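Local coordinates for exopolygalacturonate lyase (PDB 5A29), which probably cleaves polygalacturonate chains of pectin by beta-elimination, as an exolytic member of polysaccharide lyase family 2 that binds manganese, at residues 231-236 / 281-286; 305-310 / 320-325. All coordinates share one frame; numbering follows the deposited sequence.

Overall arrangement
Both contacts are buried, but contact 1 lies nearer the centre of the molecule, its own centre about 15 Å from that of the chain against about 24 Å for contact 2. Contact 1 joins the start of helix 234-250 to the loop ahead of strand 287-288; contact 2 joins the start of helix 308-317 to the loop that follows the same helix. Their centres are about 12 Å apart, and they meet where Tyr283 N comes 2.8 Å from Gly324 O, a probable hydrogen bond. Aromatic rings and hydroxyls dominate contact 1, whereas carboxylates and a guanidinium hold contact 2. One tartrate (chain Q) touches both, packing on Phe233 and hydrogen-bonded by Arg308.

Contact 1 (231-236 / 281-286); sequences LTFINA and PVYQFT. With SRT (S,R meso-tartaric acid), chain D; SRT (S,R meso-tartaric acid), chain Q; EDO (1,2-ethanediol), chain E.
Two tartrate pockets border this contact, which ties the N-terminal end of helix 234-250 to the loop 281-286. Thr232 is its polar centre: OG1 donates to Thr286 OG1 (2.8 Å) and accepts from Phe285 N (3.3 Å). With OG1 lying between its own backbone N and carbonyl carbon (chi1 51°), Thr232 turns its carbon side to Phe285, and CB sits over one ring face, 3.8 Å from the centroid, in a CH-pi contact. Threonine suits the site because one short side chain offers both a hydroxyl and a methyl. Next along, Ile234 N donates to Tyr283 O (2.9 Å), just after the N-cap residue Phe233. Ile234 CG2 packs against Tyr283 CD1 at 3.6 Å. The Phe233 ring meets Gln284 OE1 at its edge, 3.3 Å from CD1, with ring and amide planes almost perpendicular; Gln284 NE2 is held by Thr286 O. Phe233 CZ approaches C3 of the chain Q tartrate at 3.7 Å, while Ile234 CG1 lies beside O1 of the chain D tartrate. The hydroxyl of Thr232 is thus used both as donor and as acceptor, while Phe233 and Ile234 present carbon surface to one ligand each.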
loop_
_atom_site.group_PDB
_atom_site.type_symbol
_atom_site.label_atom_id
_atom_site.label_comp_id
_atom_site.label_asym_id
_atom_site.label_seq_id
_atom_site.Cartn_x
_atom_site.Cartn_y
_atom_site.Cartn_z
ATOM N N LEU A 231 -1.644 -18.771 5.993
ATOM C CA LEU A 231 -2.234 -17.564 5.365
ATOM C C LEU A 231 -1.997 -16.309 6.237
ATOM O O LEU A 231 -2.936 -15.727 6.747
ATOM C CB LEU A 231 -3.706 -17.779 5.061
ATOM C CG LEU A 231 -3.987 -19.026 4.173
ATOM C CD1 LEU A 231 -5.498 -19.278 3.989
ATOM C CD2 LEU A 231 -3.274 -18.825 2.813
ATOM N N THR A 232 -0.745 -15.988 6.481
ATOM C CA THR A 232 -0.448 -14.921 7.421
ATOM C C THR A 232 0.492 -13.885 6.744
ATOM O O THR A 232 1.250 -13.197 7.404
ATOM C CB THR A 232 0.216 -15.469 8.726
ATOM O OG1 THR A 232 1.320 -16.306 8.361
ATOM C CG2 THR A 232 -0.810 -16.381 9.487
ATOM N N PHE A 233 0.360 -13.757 5.427
ATOM C CA PHE A 233 1.230 -12.814 4.689
ATOM C C PHE A 233 0.981 -11.390 5.265
ATOM O O PHE A 233 -0.152 -11.027 5.473
ATOM C CB PHE A 233 0.696 -12.743 3.223
ATOM C CG PHE A 233 0.414 -14.103 2.624
ATOM C CD1 PHE A 233 1.460 -15.022 2.466
ATOM C CD2 PHE A 233 -0.876 -14.508 2.388
ATOM C CE1 PHE A 233 1.200 -16.323 1.991
ATOM C CE2 PHE A 233 -1.153 -15.797 1.894
ATOM C CZ PHE A 233 -0.105 -16.689 1.667
ATOM N N ILE A 234 2.041 -10.595 5.356
ATOM C CA ILE A 234 1.946 -9.222 5.885
ATOM C C ILE A 234 1.138 -8.338 4.927
ATOM O O ILE A 234 0.560 -7.347 5.372
ATOM C CB ILE A 234 3.350 -8.684 6.219
ATOM C CG1 ILE A 234 3.282 -7.323 6.991
ATOM C CG2 ILE A 234 4.206 -8.400 4.916
ATOM C CD1 ILE A 234 2.598 -7.310 8.342
ATOM N N ASN A 235 0.995 -8.735 3.643
ATOM C CA ASN A 235 0.135 -7.934 2.740
ATOM C C ASN A 235 -1.337 -8.308 2.857
ATOM O O ASN A 235 -2.138 -7.820 2.084
ATOM C CB ASN A 235 0.638 -7.938 1.273
ATOM C CG ASN A 235 0.390 -9.285 0.566
ATOM O OD1 ASN A 235 -0.092 -10.267 1.193
ATOM N ND2 ASN A 235 0.635 -9.316 -0.752
ATOM N N ALA A 236 -1.691 -9.098 3.896
ATOM C CA ALA A 236 -3.085 -9.277 4.362
ATOM C C ALA A 236 -3.146 -8.727 5.789
ATOM O O ALA A 236 -4.122 -8.117 6.175
ATOM C CB ALA A 236 -3.434 -10.788 4.428
ATOM N N PRO A 281 13.280 -8.804 9.903
ATOM C CA PRO A 281 11.849 -9.054 9.884
ATOM C C PRO A 281 11.453 -10.139 8.828
ATOM O O PRO A 281 12.248 -10.491 7.917
ATOM C CB PRO A 281 11.268 -7.693 9.497
ATOM C CG PRO A 281 12.326 -7.150 8.533
ATOM C CD PRO A 281 13.655 -7.569 9.154
ATOM N N VAL A 282 10.275 -10.702 9.029
ATOM C CA VAL A 282 9.735 -11.760 8.149
ATOM C C VAL A 282 8.435 -11.388 7.480
ATOM O O VAL A 282 7.700 -10.420 7.878
ATOM C CB VAL A 282 9.529 -13.101 8.936
ATOM C CG1 VAL A 282 10.916 -13.640 9.283
ATOM C CG2 VAL A 282 8.679 -12.812 10.186
ATOM N N TYR A 283 8.109 -12.154 6.431
ATOM C CA TYR A 283 6.968 -11.775 5.587
ATOM C C TYR A 283 5.678 -12.370 6.164
ATOM O O TYR A 283 4.585 -11.928 5.864
ATOM C CB TYR A 283 7.227 -12.279 4.157
ATOM C CG TYR A 283 6.130 -11.935 3.170
ATOM C CD1 TYR A 283 6.003 -10.600 2.728
ATOM C CD2 TYR A 283 5.242 -12.916 2.680
ATOM C CE1 TYR A 283 5.052 -10.278 1.797
ATOM C CE2 TYR A 283 4.255 -12.594 1.748
ATOM C CZ TYR A 283 4.151 -11.248 1.361
ATOM O OH TYR A 283 3.255 -10.872 0.424
ATOM N N GLN A 284 5.803 -13.471 6.927
ATOM C CA GLN A 284 4.604 -14.098 7.538
ATOM C C GLN A 284 5.127 -14.911 8.752
ATOM O O GLN A 284 6.360 -15.142 8.879
ATOM C CB GLN A 284 3.852 -15.026 6.562
ATOM C CG GLN A 284 4.676 -16.234 6.076
ATOM C CD GLN A 284 4.126 -16.724 4.746
ATOM O OE1 GLN A 284 4.367 -16.093 3.690
ATOM N NE2 GLN A 284 3.401 -17.823 4.755
ATOM N N PHE A 285 4.207 -15.380 9.578
ATOM C CA PHE A 285 4.638 -16.020 10.858
ATOM C C PHE A 285 4.206 -17.483 10.915
ATOM O O PHE A 285 4.472 -18.145 11.939
ATOM C CB PHE A 285 4.160 -15.273 12.133
ATOM C CG PHE A 285 2.684 -15.002 12.198
ATOM C CD1 PHE A 285 2.145 -13.837 11.677
ATOM C CD2 PHE A 285 1.813 -15.899 12.838
ATOM C CE1 PHE A 285 0.774 -13.552 11.750
ATOM C CE2 PHE A 285 0.458 -15.624 12.938
ATOM C CZ PHE A 285 -0.098 -14.452 12.422
ATOM N N THR A 286 3.601 -17.981 9.837
ATOM C CA THR A 286 3.270 -19.434 9.759
ATOM C C THR A 286 3.545 -19.918 8.331
ATOM O O THR A 286 3.557 -19.091 7.424
ATOM C CB THR A 286 1.807 -19.724 10.088
ATOM O OG1 THR A 286 0.920 -18.984 9.239
ATOM C CG2 THR A 286 1.471 -19.423 11.578
HETATM O O1 SRT D . 6.203 -7.813 8.369
HETATM O O11 SRT D . 7.762 -8.485 9.728
HETATM C C1 SRT D . 6.944 -7.630 9.360
HETATM C C2 SRT D . 6.658 -6.358 10.134
HETATM O O2 SRT D . 6.108 -6.874 11.295
HETATM C C3 SRT D . 7.753 -5.351 10.559
HETATM O O3 SRT D . 9.065 -5.800 10.319
HETATM C C4 SRT D . 7.674 -3.953 9.970
HETATM O O4 SRT D . 7.966 -3.071 10.823
HETATM O O41 SRT D . 7.317 -3.738 8.755
HETATM O O1 SRT Q . -2.785 -20.633 -0.619
HETATM O O11 SRT Q . -2.189 -21.224 -2.700
HETATM C C1 SRT Q . -2.417 -20.387 -1.810
HETATM C C2 SRT Q . -2.209 -18.992 -2.352
HETATM O O2 SRT Q . -3.152 -18.673 -3.364
HETATM C C3 SRT Q . -1.808 -17.865 -1.451
HETATM O O3 SRT Q . -0.457 -18.042 -1.848
HETATM C C4 SRT Q . -2.272 -16.498 -2.013
HETATM O O4 SRT Q . -1.427 -15.868 -2.701
HETATM O O41 SRT Q . -3.469 -16.103 -1.780
HETATM C C1 EDO E . -7.192 -9.254 4.718
HETATM O O1 EDO E . -6.501 -7.991 4.608
HETATM C C2 EDO E . -7.079 -9.841 3.318
HETATM O O2 EDO E . -7.921 -9.058 2.405
HETATM O O HOH W 1 1.610 -12.780 -0.371
#

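Contact 2 (305-310 / 320-325); sequences YGDRAA and IAREGN. With SRT (S,R meso-tartaric acid), chain Q.
Glu323 reaches across Arg308, its carboxylate meeting the edge of the guanidinium in a side-on salt bridge. Arg308 NE donates to Glu323 OE2 (2.7 Å) and NH2 to OE1 (3.0 Å), with the two planar groups 47° apart. OE2 also accepts from the backbone N of Arg308 at 2.8 Å, in an almost straight bond (176°), and the two donors come from the same face of the carboxylate. The bends at chi2 and chi3 of Arg308 fold its chain back so that NE and its own backbone N share this one oxygen. Arginine suits the place because NH2 can serve Glu323 with one hydrogen and the tartrate of chain Q with the other; NH1 and NH2 both donate to O3 of that ligand, the shorter bond being 2.8 Å from NH2. Glu323 thus acts as a second-shell residue, consistent with its holding the guanidinium in its rotation.

Asp307 is the N-cap of helix 308-317. Its CG stands anti to the backbone N, and this chi1 of -176° carries the carboxylate over toward residues 322-323, where OD2 takes Glu323 N through its syn lone pair, while OD1 caps Ala310 N at 2.9 Å. The two acids lie close, Asp307 OD2 being 3.9 Å from Glu323 OE2; the helix start and Arg308 probably ease their repulsion. Small residues allow the backbones to approach: Ala309 CB touches Arg322 C at 3.6 Å, and Ala321, at the centre of an inverse gamma turn, sets its methyl against Ala309 O.

The turn after helix 308-317 thus folds back onto that helix's first residues. Ser287 of strand 287-288 also bonds Asp307 OD2, Phe313 of the helix packs on Ala321, and Tyr398 adds a cation-pi contact to Arg308; the chain then runs on to helix 331-349.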
loop_
_atom_site.group_PDB
_atom_site.type_symbol
_atom_site.label_atom_id
_atom_site.label_comp_id
_atom_site.label_asym_id
_atom_site.label_seq_id
_atom_site.Cartn_x
_atom_site.Cartn_y
_atom_site.Cartn_z
ATOM N N TYR A 305 -0.001 -28.020 -0.991
ATOM C CA TYR A 305 1.083 -28.980 -1.213
ATOM C C TYR A 305 2.237 -28.670 -0.318
ATOM O O TYR A 305 3.310 -29.295 -0.360
ATOM C CB TYR A 305 1.518 -29.032 -2.714
ATOM C CG TYR A 305 0.414 -29.429 -3.634
ATOM C CD1 TYR A 305 -0.244 -30.664 -3.469
ATOM C CD2 TYR A 305 -0.008 -28.588 -4.693
ATOM C CE1 TYR A 305 -1.293 -31.023 -4.285
ATOM C CE2 TYR A 305 -1.089 -28.939 -5.483
ATOM C CZ TYR A 305 -1.709 -30.166 -5.289
ATOM O OH TYR A 305 -2.800 -30.553 -6.051
ATOM N N GLY A 306 2.064 -27.657 0.517
ATOM C CA GLY A 306 3.172 -27.389 1.478
ATOM C C GLY A 306 3.893 -26.064 1.202
ATOM O O GLY A 306 3.659 -25.409 0.165
ATOM N N ASP A 307 4.851 -25.757 2.045
ATOM C CA ASP A 307 5.541 -24.471 1.964
ATOM C C ASP A 307 6.278 -24.374 0.617
ATOM O O ASP A 307 7.030 -25.287 0.233
ATOM C CB ASP A 307 6.560 -24.397 3.104
ATOM C CG ASP A 307 7.261 -23.036 3.163
ATOM O OD1 ASP A 307 8.122 -22.808 2.322
ATOM O OD2 ASP A 307 6.882 -22.219 4.049
ATOM N N ARG A 308 6.023 -23.285 -0.100
ATOM C CA ARG A 308 6.533 -23.096 -1.501
ATOM C C ARG A 308 7.997 -22.782 -1.562
ATOM O O ARG A 308 8.688 -23.144 -2.537
ATOM C CB ARG A 308 5.739 -21.976 -2.161
ATOM C CG ARG A 308 4.417 -22.463 -2.767
ATOM C CD ARG A 308 3.224 -22.638 -1.814
ATOM N NE ARG A 308 2.900 -21.387 -1.077
ATOM C CZ ARG A 308 1.943 -20.522 -1.419
ATOM N NH1 ARG A 308 1.223 -20.672 -2.532
ATOM N NH2 ARG A 308 1.701 -19.460 -0.643
ATOM N N ALA A 309 8.522 -22.121 -0.519
ATOM C CA ALA A 309 9.927 -21.856 -0.512
ATOM C C ALA A 309 10.674 -23.174 -0.267
ATOM O O ALA A 309 11.780 -23.394 -0.805
ATOM C CB ALA A 309 10.312 -20.812 0.584
ATOM N N ALA A 310 10.147 -24.013 0.630
ATOM C CA ALA A 310 10.857 -25.283 0.972
ATOM C C ALA A 310 10.890 -26.125 -0.317
ATOM O O ALA A 310 11.904 -26.719 -0.617
ATOM C CB ALA A 310 10.075 -26.055 2.075
ATOM N N ILE A 320 16.249 -22.548 6.379
ATOM C CA ILE A 320 15.910 -21.085 6.117
ATOM C C ILE A 320 14.806 -20.990 5.034
ATOM O O ILE A 320 14.049 -20.005 4.996
ATOM C CB ILE A 320 17.161 -20.231 5.831
ATOM C CG1 ILE A 320 16.837 -18.698 5.925
ATOM C CG2 ILE A 320 17.740 -20.551 4.438
ATOM C CD1 ILE A 320 16.365 -18.242 7.320
ATOM N N ALA A 321 14.703 -22.004 4.138
ATOM C CA ALA A 321 13.779 -21.894 2.999
ATOM C C ALA A 321 12.355 -22.188 3.456
ATOM O O ALA A 321 11.829 -23.293 3.214
ATOM C CB ALA A 321 14.178 -22.849 1.823
ATOM N N ARG A 322 11.704 -21.187 4.074
ATOM C CA ARG A 322 10.297 -21.238 4.384
ATOM C C ARG A 322 9.767 -19.870 3.966
ATOM O O ARG A 322 10.517 -18.889 3.994
ATOM C CB ARG A 322 10.052 -21.448 5.912
ATOM C CG ARG A 322 10.551 -22.847 6.424
ATOM C CD ARG A 322 9.798 -24.008 5.739
ATOM N NE ARG A 322 10.248 -25.312 6.281
ATOM C CZ ARG A 322 11.376 -25.962 5.980
ATOM N NH1 ARG A 322 12.231 -25.552 5.028
ATOM N NH2 ARG A 322 11.651 -27.105 6.641
ATOM N N GLU A 323 8.492 -19.799 3.699
ATOM C CA GLU A 323 7.929 -18.580 3.003
ATOM C C GLU A 323 8.172 -17.274 3.747
ATOM O O GLU A 323 8.404 -16.203 3.110
ATOM C CB GLU A 323 6.439 -18.754 2.733
ATOM C CG GLU A 323 6.210 -19.848 1.668
ATOM C CD GLU A 323 4.744 -20.147 1.435
ATOM O OE1 GLU A 323 3.868 -19.203 1.447
ATOM O OE2 GLU A 323 4.419 -21.323 1.154
ATOM N N GLY A 324 8.047 -17.323 5.084
ATOM C CA GLY A 324 8.239 -16.062 5.865
ATOM C C GLY A 324 9.639 -15.534 5.812
ATOM O O GLY A 324 9.856 -14.337 6.012
ATOM N N ASN A 325 10.623 -16.387 5.525
ATOM C CA ASN A 325 12.003 -15.949 5.477
ATOM C C ASN A 325 12.451 -15.431 4.112
ATOM O O ASN A 325 13.568 -14.897 4.018
ATOM C CB ASN A 325 12.967 -17.070 5.899
ATOM C CG ASN A 325 12.628 -17.581 7.302
ATOM O OD1 ASN A 325 12.590 -16.787 8.252
ATOM N ND2 ASN A 325 12.351 -18.873 7.421
HETATM O O1 SRT Q . -2.785 -20.633 -0.619
HETATM O O11 SRT Q . -2.189 -21.224 -2.700
HETATM C C1 SRT Q . -2.417 -20.387 -1.810
HETATM C C2 SRT Q . -2.209 -18.992 -2.352
HETATM O O2 SRT Q . -3.152 -18.673 -3.364
HETATM C C3 SRT Q . -1.808 -17.865 -1.451
HETATM O O3 SRT Q . -0.457 -18.042 -1.848
HETATM C C4 SRT Q . -2.272 -16.498 -2.013
HETATM O O4 SRT Q . -1.427 -15.868 -2.701
HETATM O O41 SRT Q . -3.469 -16.103 -1.780
#